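Local coordinates for protein LBCATS-a (Synthetic construct, PDB 5EY5) that probably works as the alpha chain of tryptophan synthase, cleaving indole-3-glycerol phosphate to indole and glyceraldehyde 3-phosphate, and holds sn-glycerol-3-phosphate in its pocket, at residues 27-30 with 31-34. Numbering follows the deposited sequence.
Sequences DPDL and ETTL
Asp29 caps the start of helix 30-42 by offering one carboxylate oxygen to both the backbone and the side chain of Thr32. OD1 of Asp29 lies 2.8 Å from Thr32 N, which approaches nearly in line with the C-O bond, whereas the hydroxyl OG1 of Thr32 donates to the same Asp29 OD1 at 2.7 Å from above the carboxylate plane. With CG between its backbone N and carbonyl carbon (chi1 59°), the Asp29 carboxylate is brought forward to the amide of Thr32. Were Asp29 replaced by an alanine, Thr32 N would probably lose its capping acceptor and the threonine hydroxyl would be set free to turn. Backbone bonds take over behind this N-cap: Thr33 N donates to Asp29 O at 3.0 Å, and Leu34 N to Leu30 O at 2.9 Å with an almost straight N-H...O angle of 177°. The turn belongs to the first beta-alpha unit of the TIM barrel, where the chain leaves strand 18-24 and enters the helix packed outside the sheet. A water bridges loop and helix, donating to Asp27 O and accepting from Thr33 OG1, which lies 3.0 Å from the water oxygen; the same OG1 is hydrogen-bonded to the backbone N of Gly26. The carboxylate of Asp27 instead forms a salt bridge with Arg70. Among the apolar contacts, the side chains of Pro28, which follows a cis peptide bond, and Thr32 cross at about a right angle, with Pro28 CD 3.6 Å from Thr32 CG2. In Thr32, OG1 stands beside the backbone N (chi1 -58°), which lets hydroxyl and amide meet the same oxygen, while CG2, anti to that N, faces the proline. Leu30 and Thr33 lie side by side, and both side chains rest on Met84 of helix 78-91.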
ATOM      1  N   ASP A  27      24.950  20.246 -33.322  1.00 30.28           N
ATOM      2  CA  ASP A  27      23.527  20.270 -33.640  1.00 37.83           C
ATOM      3  C   ASP A  27      23.299  21.015 -34.949  1.00 41.97           C
ATOM      4  O   ASP A  27      23.498  22.225 -35.000  1.00 41.43           O
ATOM      5  CB  ASP A  27      22.738  20.950 -32.528  1.00 39.00           C
ATOM      6  CG  ASP A  27      21.340  21.330 -32.961  1.00 46.74           C
ATOM      7  OD1 ASP A  27      20.660  20.474 -33.571  1.00 49.27           O
ATOM      8  OD2 ASP A  27      20.928  22.489 -32.700  1.00 47.77           O
ATOM      9  N   PRO A  28      22.863  20.308 -36.006  1.00 40.63           N
ATOM     10  CA  PRO A  28      22.517  18.887 -36.090  1.00 33.50           C
ATOM     11  C   PRO A  28      23.720  17.939 -36.223  1.00 33.35           C
ATOM     12  O   PRO A  28      23.567  16.742 -35.985  1.00 34.84           O
ATOM     13  CB  PRO A  28      21.663  18.828 -37.356  1.00 40.79           C
ATOM     14  CG  PRO A  28      22.261  19.870 -38.219  1.00 37.86           C
ATOM     15  CD  PRO A  28      22.640  20.992 -37.294  1.00 38.23           C
ATOM     16  N   ASP A  29      24.884  18.457 -36.611  1.00 34.45           N
ATOM     17  CA  ASP A  29      26.109  17.664 -36.603  1.00 35.85           C
ATOM     18  C   ASP A  29      27.273  18.635 -36.701  1.00 35.25           C
ATOM     19  O   ASP A  29      27.081  19.823 -36.963  1.00 32.83           O
ATOM     20  CB  ASP A  29      26.131  16.629 -37.735  1.00 47.18           C
ATOM     21  CG  ASP A  29      26.014  17.261 -39.114  1.00 53.45           C
ATOM     22  OD1 ASP A  29      26.573  18.352 -39.320  1.00 63.66           O
ATOM     23  OD2 ASP A  29      25.360  16.663 -39.992  1.00 57.94           O
ATOM     24  N   LEU A  30      28.490  18.114 -36.514  1.00 31.18           N
ATOM     25  CA  LEU A  30      29.637  19.015 -36.351  1.00 38.21           C
ATOM     26  C   LEU A  30      30.043  19.676 -37.661  1.00 40.55           C
ATOM     27  O   LEU A  30      30.503  20.832 -37.662  1.00 29.96           O
ATOM     28  CB  LEU A  30      30.822  18.259 -35.747  1.00 37.57           C
ATOM     29  CG  LEU A  30      30.830  18.199 -34.223  1.00 34.18           C
ATOM     30  CD1 LEU A  30      32.026  17.390 -33.714  1.00 39.88           C
ATOM     31  CD2 LEU A  30      30.833  19.617 -33.624  1.00 35.34           C
ATOM     32  N   GLU A  31      29.893  18.966 -38.782  1.00 31.14           N
ATOM     33  CA  GLU A  31      30.106  19.602 -40.080  1.00 38.10           C
ATOM     34  C   GLU A  31      29.192  20.812 -40.245  1.00 44.98           C
ATOM     35  O   GLU A  31      29.614  21.857 -40.751  1.00 46.24           O
ATOM     36  CB  GLU A  31      29.881  18.592 -41.205  1.00 51.76           C
ATOM     37  CG  GLU A  31      29.432  19.214 -42.538  1.00 74.70           C
ATOM     38  CD  GLU A  31      30.426  20.225 -43.118  1.00 90.78           C
ATOM     39  OE1 GLU A  31      29.991  21.126 -43.869  1.00 92.45           O
ATOM     40  OE2 GLU A  31      31.637  20.124 -42.829  1.00 98.26           O
ATOM     41  N   THR A  32      27.938  20.697 -39.803  1.00 40.56           N
ATOM     42  CA  THR A  32      27.022  21.821 -39.928  1.00 39.98           C
ATOM     43  C   THR A  32      27.380  22.934 -38.951  1.00 41.60           C
ATOM     44  O   THR A  32      27.199  24.115 -39.269  1.00 41.63           O
ATOM     45  CB  THR A  32      25.581  21.345 -39.717  1.00 45.46           C
ATOM     46  OG1 THR A  32      25.285  20.322 -40.675  1.00 54.05           O
ATOM     47  CG2 THR A  32      24.595  22.499 -39.906  1.00 41.99           C
ATOM     48  N   THR A  33      27.884  22.577 -37.768  1.00 33.86           N
ATOM     49  CA  THR A  33      28.383  23.580 -36.835  1.00 37.84           C
ATOM     50  C   THR A  33      29.490  24.406 -37.469  1.00 31.57           C
ATOM     51  O   THR A  33      29.479  25.644 -37.405  1.00 39.33           O
ATOM     52  CB  THR A  33      28.908  22.913 -35.557  1.00 37.83           C
ATOM     53  OG1 THR A  33      27.902  22.063 -34.985  1.00 37.36           O
ATOM     54  CG2 THR A  33      29.311  23.973 -34.551  1.00 33.87           C
ATOM     55  N   LEU A  34      30.500  23.731 -38.002  1.00 36.63           N
ATOM     56  CA  LEU A  34      31.573  24.394 -38.729  1.00 43.16           C
ATOM     57  C   LEU A  34      31.018  25.370 -39.761  1.00 42.35           C
ATOM     58  O   LEU A  34      31.367  26.554 -39.768  1.00 40.08           O
ATOM     59  CB  LEU A  34      32.452  23.338 -39.407  1.00 46.10           C
ATOM     60  CG  LEU A  34      33.785  23.840 -39.946  1.00 45.67           C
ATOM     61  CD1 LEU A  34      34.479  24.639 -38.849  1.00 44.50           C
ATOM     62  CD2 LEU A  34      34.623  22.656 -40.371  1.00 41.72           C
TER
HETATM   63  O   HOH W   1      25.442  23.758 -34.537  1.00 32.26           O